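Side-chain contacts in SusD homolog (Bacteroides thetaiotaomicron VPI-5482, PDB 3IHV), which probably binds glycans at the outer membrane of a gut bacterium and helps in their uptake: residues 32-35 against 39-42; 43-48 against 514-519; 82-87 against 125-130. One frame throughout, in Å; residues are numbered along the deposited sequence.

Contact 1. Residues 32-35 against 39-42; sequences TLDA and YYLS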
loop_
_atom_site.group_PDB
_atom_site.type_symbol
_atom_site.label_atom_id
_atom_site.label_comp_id
_atom_site.label_asym_id
_atom_site.label_seq_id
_atom_site.Cartn_x
_atom_site.Cartn_y
_atom_site.Cartn_z
ATOM N N THR A 32 -1.117 -5.808 11.312
ATOM C CA THR A 32 0.253 -5.567 11.789
ATOM C C THR A 32 1.169 -6.764 11.604
ATOM O O THR A 32 2.352 -6.672 11.897
ATOM C CB THR A 32 0.296 -5.095 13.267
ATOM O OG1 THR A 32 -0.284 -6.092 14.114
ATOM C CG2 THR A 32 -0.431 -3.734 13.419
ATOM N N LEU A 33 0.614 -7.894 11.183
ATOM C CA LEU A 33 1.436 -9.073 10.898
ATOM C C LEU A 33 2.491 -8.796 9.821
ATOM O O LEU A 33 2.269 -8.068 8.862
ATOM C CB LEU A 33 0.572 -10.241 10.447
ATOM C CG LEU A 33 -0.310 -10.915 11.523
ATOM C CD1 LEU A 33 -1.347 -11.742 10.829
ATOM C CD2 LEU A 33 0.469 -11.777 12.536
ATOM N N ASP A 34 3.619 -9.482 9.972
ATOM C CA ASP A 34 4.705 -9.405 9.029
ATOM C C ASP A 34 4.188 -9.794 7.634
ATOM O O ASP A 34 4.505 -9.150 6.639
ATOM C CB ASP A 34 5.812 -10.348 9.530
ATOM C CG ASP A 34 7.209 -10.010 8.996
ATOM O OD1 ASP A 34 7.657 -8.854 9.113
ATOM O OD2 ASP A 34 7.882 -10.941 8.507
ATOM N N ALA A 35 3.334 -10.821 7.577
ATOM C CA ALA A 35 2.760 -11.292 6.326
ATOM C C ALA A 35 1.671 -10.395 5.747
ATOM O O ALA A 35 1.176 -10.625 4.641
ATOM C CB ALA A 35 2.207 -12.741 6.518
ATOM N N TYR A 39 5.374 -6.086 6.477
ATOM C CA TYR A 39 6.420 -6.387 5.484
ATOM C C TYR A 39 5.929 -6.870 4.142
ATOM O O TYR A 39 6.226 -6.250 3.120
ATOM C CB TYR A 39 7.400 -7.389 6.122
ATOM C CG TYR A 39 8.557 -7.873 5.285
ATOM C CD1 TYR A 39 9.196 -7.048 4.382
ATOM C CD2 TYR A 39 9.113 -9.106 5.540
ATOM C CE1 TYR A 39 10.297 -7.505 3.639
ATOM C CE2 TYR A 39 10.219 -9.569 4.807
ATOM C CZ TYR A 39 10.770 -8.766 3.842
ATOM O OH TYR A 39 11.850 -9.225 3.148
ATOM N N TYR A 40 5.153 -7.953 4.072
ATOM C CA TYR A 40 4.863 -8.483 2.740
ATOM C C TYR A 40 3.937 -7.628 1.877
ATOM O O TYR A 40 4.242 -7.330 0.718
ATOM C CB TYR A 40 4.347 -9.935 2.774
ATOM C CG TYR A 40 5.197 -10.965 3.510
ATOM C CD1 TYR A 40 6.502 -10.732 3.878
ATOM C CD2 TYR A 40 4.690 -12.233 3.727
ATOM C CE1 TYR A 40 7.246 -11.723 4.538
ATOM C CE2 TYR A 40 5.381 -13.182 4.397
ATOM C CZ TYR A 40 6.669 -12.939 4.801
ATOM O OH TYR A 40 7.375 -13.899 5.468
ATOM N N LEU A 41 2.783 -7.261 2.405
ATOM C CA LEU A 41 1.831 -6.462 1.640
ATOM C C LEU A 41 2.210 -4.986 1.531
ATOM O O LEU A 41 1.639 -4.282 0.692
ATOM C CB LEU A 41 0.423 -6.554 2.237
ATOM C CG LEU A 41 -0.281 -7.903 2.104
ATOM C CD1 LEU A 41 -1.672 -7.814 2.813
ATOM C CD2 LEU A 41 -0.443 -8.380 0.647
ATOM N N SER A 42 3.070 -4.516 2.443
ATOM C CA SER A 42 3.532 -3.134 2.391
ATOM C C SER A 42 4.722 -3.010 1.457
ATOM O O SER A 42 4.726 -2.171 0.519
ATOM C CB SER A 42 3.906 -2.654 3.767
ATOM O OG SER A 42 4.791 -3.588 4.408
HETATM O O HOH W 1 7.276 -13.554 8.681
HETATM O O HOH W 2 9.789 -12.473 7.078
#
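With chi1 of D34 at -158° and of Y39 at 179°, both side chains leave the backbone with CG opposite their own N, and they run side by side in the same direction. The carboxylate therefore flanks the tyrosine: D34 OD1 lies 3.3 Å from Y39 CB, and D34 OD2 sits in the plane of the Y39 ring, at its edge, 3.7 Å from Y39 CD2. Y40 turns the other way and lays one ring face beside the backbone of D34 and A35. A35 CA comes within 3.4 Å of Y40 CD2, and A35 CB touches Y40 CD2 and CE2.

This is a close turn between two short helices, 34-38 and 40-44, with Y39 as N-cap of the second. Y40 N gives a nearly straight hydrogen bond to D34 O (2.9 Å, 166° at the hydrogen). Two waters each donate to D34 OD2 and to Y40 OH, so a double water bridge joins the two polar ends. Both ends have further partners: D34 OD1 forms a salt bridge with R279, and Y40 OH bonds to Q79 of helix 75-101. The W283 ring meets that of Y39.

Contact 2. Residues 43-48 against 514-519; sequences ILFNLG and ELFPIP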
loop_
_atom_site.group_PDB
_atom_site.type_symbol
_atom_site.label_atom_id
_atom_site.label_comp_id
_atom_site.label_asym_id
_atom_site.label_seq_id
_atom_site.Cartn_x
_atom_site.Cartn_y
_atom_site.Cartn_z
ATOM N N ILE A 43 5.700 -3.885 1.646
ATOM C CA ILE A 43 6.972 -3.718 0.943
ATOM C C ILE A 43 7.331 -4.799 -0.061
ATOM O O ILE A 43 7.480 -4.515 -1.237
ATOM C CB ILE A 43 8.136 -3.628 1.994
ATOM C CG1 ILE A 43 7.951 -2.429 2.932
ATOM C CG2 ILE A 43 9.529 -3.606 1.303
ATOM C CD1 ILE A 43 8.878 -2.474 4.169
ATOM N N LEU A 44 7.390 -6.033 0.403
ATOM C CA LEU A 44 8.025 -7.105 -0.359
ATOM C C LEU A 44 7.334 -7.479 -1.645
ATOM O O LEU A 44 8.009 -7.741 -2.629
ATOM C CB LEU A 44 8.216 -8.375 0.505
ATOM C CG LEU A 44 9.089 -9.504 -0.032
ATOM C CD1 LEU A 44 10.563 -9.048 -0.276
ATOM C CD2 LEU A 44 9.006 -10.724 0.928
ATOM N N PHE A 45 6.010 -7.497 -1.644
ATOM C CA PHE A 45 5.270 -7.947 -2.818
ATOM C C PHE A 45 5.013 -6.838 -3.823
ATOM O O PHE A 45 4.324 -7.086 -4.823
ATOM C CB PHE A 45 3.906 -8.534 -2.423
ATOM C CG PHE A 45 3.960 -9.757 -1.518
ATOM C CD1 PHE A 45 5.139 -10.465 -1.250
ATOM C CD2 PHE A 45 2.764 -10.309 -1.075
ATOM C CE1 PHE A 45 5.104 -11.606 -0.456
ATOM C CE2 PHE A 45 2.765 -11.453 -0.299
ATOM C CZ PHE A 45 3.946 -12.079 0.007
ATOM N N ASN A 46 5.569 -5.650 -3.597
ATOM C CA ASN A 46 5.286 -4.484 -4.423
ATOM C C ASN A 46 6.495 -3.985 -5.189
ATOM O O ASN A 46 6.476 -2.875 -5.699
ATOM C CB ASN A 46 4.773 -3.386 -3.497
ATOM C CG ASN A 46 3.479 -3.789 -2.809
ATOM O OD1 ASN A 46 2.647 -4.415 -3.425
ATOM N ND2 ASN A 46 3.305 -3.415 -1.532
ATOM N N LEU A 47 7.537 -4.790 -5.231
ATOM C CA LEU A 47 8.756 -4.408 -5.916
ATOM C C LEU A 47 8.813 -4.894 -7.343
ATOM O O LEU A 47 8.027 -5.754 -7.786
ATOM C CB LEU A 47 9.947 -4.920 -5.115
ATOM C CG LEU A 47 10.147 -4.241 -3.775
ATOM C CD1 LEU A 47 11.086 -5.100 -2.928
ATOM C CD2 LEU A 47 10.698 -2.814 -3.937
ATOM N N GLY A 48 9.740 -4.325 -8.102
ATOM C CA GLY A 48 9.975 -4.783 -9.475
ATOM C C GLY A 48 9.128 -4.091 -10.495
ATOM O O GLY A 48 8.360 -4.722 -11.242
ATOM N N GLU A 514 1.335 -11.249 -13.480
ATOM C CA GLU A 514 0.239 -10.339 -13.148
ATOM C C GLU A 514 -0.575 -10.891 -11.953
ATOM O O GLU A 514 -1.422 -10.179 -11.413
ATOM C CB GLU A 514 -0.699 -10.102 -14.308
ATOM C CG GLU A 514 -0.025 -9.598 -15.575
ATOM C CD GLU A 514 0.561 -10.695 -16.419
ATOM O OE1 GLU A 514 0.287 -11.873 -16.113
ATOM O OE2 GLU A 514 1.296 -10.370 -17.386
ATOM N N LEU A 515 -0.363 -12.154 -11.594
ATOM C CA LEU A 515 -0.908 -12.742 -10.359
ATOM C C LEU A 515 0.153 -13.493 -9.611
ATOM O O LEU A 515 1.146 -13.948 -10.206
ATOM C CB LEU A 515 -1.980 -13.761 -10.682
ATOM C CG LEU A 515 -3.275 -13.209 -11.295
ATOM C CD1 LEU A 515 -4.145 -14.377 -11.790
ATOM C CD2 LEU A 515 -4.060 -12.300 -10.299
ATOM N N PHE A 516 -0.056 -13.624 -8.316
ATOM C CA PHE A 516 0.713 -14.577 -7.519
ATOM C C PHE A 516 0.059 -15.942 -7.700
ATOM O O PHE A 516 -1.130 -16.028 -8.074
ATOM C CB PHE A 516 0.761 -14.175 -6.045
ATOM C CG PHE A 516 1.950 -13.248 -5.695
ATOM C CD1 PHE A 516 2.463 -12.352 -6.632
ATOM C CD2 PHE A 516 2.481 -13.229 -4.429
ATOM C CE1 PHE A 516 3.531 -11.489 -6.305
ATOM C CE2 PHE A 516 3.515 -12.360 -4.081
ATOM C CZ PHE A 516 4.060 -11.515 -5.032
ATOM N N PRO A 517 0.818 -17.013 -7.498
ATOM C CA PRO A 517 0.216 -18.320 -7.602
ATOM C C PRO A 517 -0.685 -18.595 -6.406
ATOM O O PRO A 517 -0.486 -18.023 -5.332
ATOM C CB PRO A 517 1.422 -19.268 -7.510
ATOM C CG PRO A 517 2.427 -18.500 -6.609
ATOM C CD PRO A 517 2.212 -17.064 -7.022
ATOM N N ILE A 518 -1.623 -19.511 -6.579
ATOM C CA ILE A 518 -2.391 -20.013 -5.455
ATOM C C ILE A 518 -1.323 -20.841 -4.716
ATOM O O ILE A 518 -0.601 -21.578 -5.356
ATOM C CB ILE A 518 -3.515 -20.936 -5.914
ATOM C CG1 ILE A 518 -4.447 -20.199 -6.897
ATOM C CG2 ILE A 518 -4.258 -21.489 -4.699
ATOM C CD1 ILE A 518 -5.044 -18.883 -6.421
ATOM N N PRO A 519 -1.169 -20.669 -3.395
ATOM C CA PRO A 519 -0.089 -21.419 -2.729
ATOM C C PRO A 519 -0.163 -22.923 -2.960
ATOM O O PRO A 519 -1.244 -23.530 -2.934
ATOM C CB PRO A 519 -0.256 -21.068 -1.249
ATOM C CG PRO A 519 -0.999 -19.771 -1.235
ATOM C CD PRO A 519 -1.897 -19.799 -2.455
#
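F516 sets the edge of its ring against a face of F45. Its CE2 atom stands 3.6 Å above the F45 plane, over the ring centre, and so lies at similar distances from all six ring carbons. The nearest is F45 CG, 3.7 Å from F516 CE2. F516 CZ comes in beside it, 4.0 Å from F45 CB, so the approach extends past the ring to the start of the side chain. The ring centroids are 4.9 Å apart and the planes are inclined at 57°. The pair is edge-to-face, but tilted from a right angle. A chi1 of -61° puts the F45 ring opposite its own carbonyl carbon and turns it toward the 514-519 loop.

Only these two side chains bridge the segments, whose closest CA atoms are 9.3 Å apart. No hydrogen bond crosses between them. F45 is the first residue to leave helical angles after helix 40-44. F516 belongs to an extended loop that leads into helix 520-525, with P519 at its N-cap. The contact thus ties an early helix end of this largely helical SusD-family fold to a loop close to the C-terminus.

Both rings are buried and have other aromatic neighbours: Y40 meets F45, and F70 meets F516. T80 of helix 75-101 and R134 of helix 107-135 also touch F45, while V77 and F135 of the same two helices touch F516. The F516 backbone is hydrogen-bonded to R134 and, through its O, to N532.

Contact 3. Residues 82-87 against 125-130; sequences AALYTG and GMFYFE. With EDO (1,2-ethanediol), chain K.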
loop_
_atom_site.group_PDB
_atom_site.type_symbol
_atom_site.label_atom_id
_atom_site.label_comp_id
_atom_site.label_asym_id
_atom_site.label_seq_id
_atom_site.Cartn_x
_atom_site.Cartn_y
_atom_site.Cartn_z
ATOM N N ALA A 82 -2.732 -17.199 3.982
ATOM C CA ALA A 82 -3.238 -17.626 5.286
ATOM C C ALA A 82 -3.609 -16.441 6.172
ATOM O O ALA A 82 -4.625 -16.473 6.843
ATOM C CB ALA A 82 -2.209 -18.551 5.998
ATOM N N ALA A 83 -2.804 -15.399 6.185
ATOM C CA ALA A 83 -3.086 -14.244 7.037
ATOM C C ALA A 83 -4.356 -13.515 6.601
ATOM O O ALA A 83 -5.179 -13.089 7.436
ATOM C CB ALA A 83 -1.873 -13.260 7.074
ATOM N N LEU A 84 -4.556 -13.363 5.291
ATOM C CA LEU A 84 -5.776 -12.716 4.794
ATOM C C LEU A 84 -6.977 -13.512 5.226
ATOM O O LEU A 84 -7.980 -12.954 5.705
ATOM C CB LEU A 84 -5.715 -12.559 3.255
ATOM C CG LEU A 84 -4.736 -11.452 2.802
ATOM C CD1 LEU A 84 -4.280 -11.555 1.283
ATOM C CD2 LEU A 84 -5.363 -10.027 3.099
ATOM N N TYR A 85 -6.918 -14.831 5.037
ATOM C CA TYR A 85 -8.043 -15.682 5.454
ATOM C C TYR A 85 -8.269 -15.669 6.964
ATOM O O TYR A 85 -9.394 -15.806 7.433
ATOM C CB TYR A 85 -7.932 -17.098 4.851
ATOM C CG TYR A 85 -8.452 -17.113 3.415
ATOM C CD1 TYR A 85 -9.823 -16.971 3.161
ATOM C CD2 TYR A 85 -7.605 -17.209 2.327
ATOM C CE1 TYR A 85 -10.327 -16.916 1.874
ATOM C CE2 TYR A 85 -8.101 -17.163 1.021
ATOM C CZ TYR A 85 -9.455 -17.042 0.806
ATOM O OH TYR A 85 -9.971 -17.013 -0.467
ATOM N N THR A 86 -7.205 -15.465 7.739
ATOM C CA THR A 86 -7.350 -15.323 9.185
ATOM C C THR A 86 -8.102 -14.019 9.486
ATOM O O THR A 86 -8.988 -13.978 10.343
ATOM C CB THR A 86 -5.978 -15.355 9.871
ATOM O OG1 THR A 86 -5.424 -16.683 9.772
ATOM C CG2 THR A 86 -6.079 -14.982 11.337
ATOM N N GLY A 87 -7.710 -12.947 8.808
ATOM C CA GLY A 87 -8.396 -11.667 8.950
ATOM C C GLY A 87 -9.869 -11.827 8.666
ATOM O O GLY A 87 -10.715 -11.338 9.427
ATOM N N GLY A 125 -13.755 -6.365 3.494
ATOM C CA GLY A 125 -13.670 -5.895 2.098
ATOM C C GLY A 125 -12.220 -5.649 1.683
ATOM O O GLY A 125 -11.803 -6.033 0.583
HETATM N N MSE A 126 -11.452 -5.032 2.585
HETATM C CA MSE A 126 -10.037 -4.751 2.362
HETATM C C MSE A 126 -9.264 -6.084 2.192
HETATM O O MSE A 126 -8.438 -6.210 1.282
HETATM C CB MSE A 126 -9.477 -3.924 3.526
HETATM C CG MSE A 126 -8.052 -3.497 3.323
HETATM SE SE MSE A 126 -7.616 -2.290 4.799
HETATM C CE MSE A 126 -5.665 -2.412 4.844
ATOM N N PHE A 127 -9.542 -7.069 3.053
ATOM C CA PHE A 127 -8.849 -8.368 2.978
ATOM C C PHE A 127 -9.200 -9.089 1.672
ATOM O O PHE A 127 -8.309 -9.578 0.960
ATOM C CB PHE A 127 -9.189 -9.279 4.151
ATOM C CG PHE A 127 -8.865 -8.701 5.505
ATOM C CD1 PHE A 127 -7.814 -7.810 5.700
ATOM C CD2 PHE A 127 -9.633 -9.045 6.591
ATOM C CE1 PHE A 127 -7.532 -7.308 6.972
ATOM C CE2 PHE A 127 -9.353 -8.544 7.824
ATOM C CZ PHE A 127 -8.324 -7.681 8.018
ATOM N N TYR A 128 -10.477 -9.111 1.320
ATOM C CA TYR A 128 -10.886 -9.714 0.041
ATOM C C TYR A 128 -10.348 -8.969 -1.153
ATOM O O TYR A 128 -10.083 -9.588 -2.190
ATOM C CB TYR A 128 -12.386 -9.906 -0.105
ATOM C CG TYR A 128 -12.889 -11.159 0.555
ATOM C CD1 TYR A 128 -12.643 -12.394 0.014
ATOM C CD2 TYR A 128 -13.609 -11.094 1.738
ATOM C CE1 TYR A 128 -13.091 -13.549 0.621
ATOM C CE2 TYR A 128 -14.062 -12.240 2.345
ATOM C CZ TYR A 128 -13.811 -13.447 1.783
ATOM O OH TYR A 128 -14.275 -14.570 2.416
ATOM N N PHE A 129 -10.192 -7.643 -1.041
ATOM C CA PHE A 129 -9.633 -6.877 -2.144
ATOM C C PHE A 129 -8.210 -7.323 -2.402
ATOM O O PHE A 129 -7.827 -7.512 -3.546
ATOM C CB PHE A 129 -9.679 -5.369 -1.827
ATOM C CG PHE A 129 -9.136 -4.480 -2.939
ATOM C CD1 PHE A 129 -9.482 -4.697 -4.260
ATOM C CD2 PHE A 129 -8.358 -3.399 -2.655
ATOM C CE1 PHE A 129 -9.018 -3.902 -5.273
ATOM C CE2 PHE A 129 -7.894 -2.573 -3.695
ATOM C CZ PHE A 129 -8.257 -2.828 -4.993
ATOM N N GLU A 130 -7.400 -7.412 -1.340
ATOM C CA GLU A 130 -6.032 -7.897 -1.485
ATOM C C GLU A 130 -6.016 -9.290 -2.102
ATOM O O GLU A 130 -5.211 -9.557 -3.002
ATOM C CB GLU A 130 -5.243 -7.911 -0.166
ATOM C CG GLU A 130 -4.957 -6.540 0.417
ATOM C CD GLU A 130 -3.802 -5.783 -0.261
ATOM O OE1 GLU A 130 -3.537 -6.014 -1.459
ATOM O OE2 GLU A 130 -3.165 -4.926 0.409
HETATM C C1 EDO K . -8.731 -20.056 9.545
HETATM O O1 EDO K . -8.389 -19.131 8.514
HETATM C C2 EDO K . -8.633 -19.365 10.889
HETATM O O2 EDO K . -7.356 -18.736 11.047
#
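Two long antiparallel helices, 75-101 and 107-135, form a helical hairpin in the N-terminal half of this SusD homolog, in a family of the TPR clan. Here their axes pass 9.2 Å apart, with 155° between their directions. Because G87 has no CB, the F127 ring can lie against the bare backbone of the first helix. F127 CE2 is 3.4 Å from G87 C, and F127 CD2 is close to the same carbon. F127 reaches the glycine with CG opposite its own carbonyl carbon (chi1 -58°). With an alanine at F127, the G87 backbone would probably lose the ring that lies against it, and a gap would open between the helices.

One turn earlier in the first helix, L84 packs against the backbone of F127. L84 CD2 lies 3.7 Å from F127 O and 4.0 Å from F127 CB. L84 CD2 also touches E130 CB (3.9 Å), as the two side chains cross at about a right angle. The E130 chain then bends at chi2 and carries its carboxylate off to Y37, R133 and R134. M36 of helix 34-38 packs on both L84 and F127.

No hydrogen bond crosses the two segments. Their contact rests on apolar side chains fitted against backbone, while the E130 carboxylate, probably charged, finds its partners beyond it.

Overall arrangement
Along the chain contact 1 comes first. Contact 2 opens right after it on the same helix, 40-44, and closes only near the C-terminus. Contact 3 falls between its two segments. The centres of contacts 1 and 2 are about 12 Å apart, as are those of 1 and 3; contacts 2 and 3 are about 15 Å apart and do not touch. Contact 1 thus links the other two. Y40 and L41 join it to F45 and N46 by probable backbone and side-chain hydrogen bonds, and A35 packs on A83 of the hairpin. Helices 75-101 and 107-135 carry contact 3 and touch the others, so N-terminal helices and C-terminal loop pack on that pair.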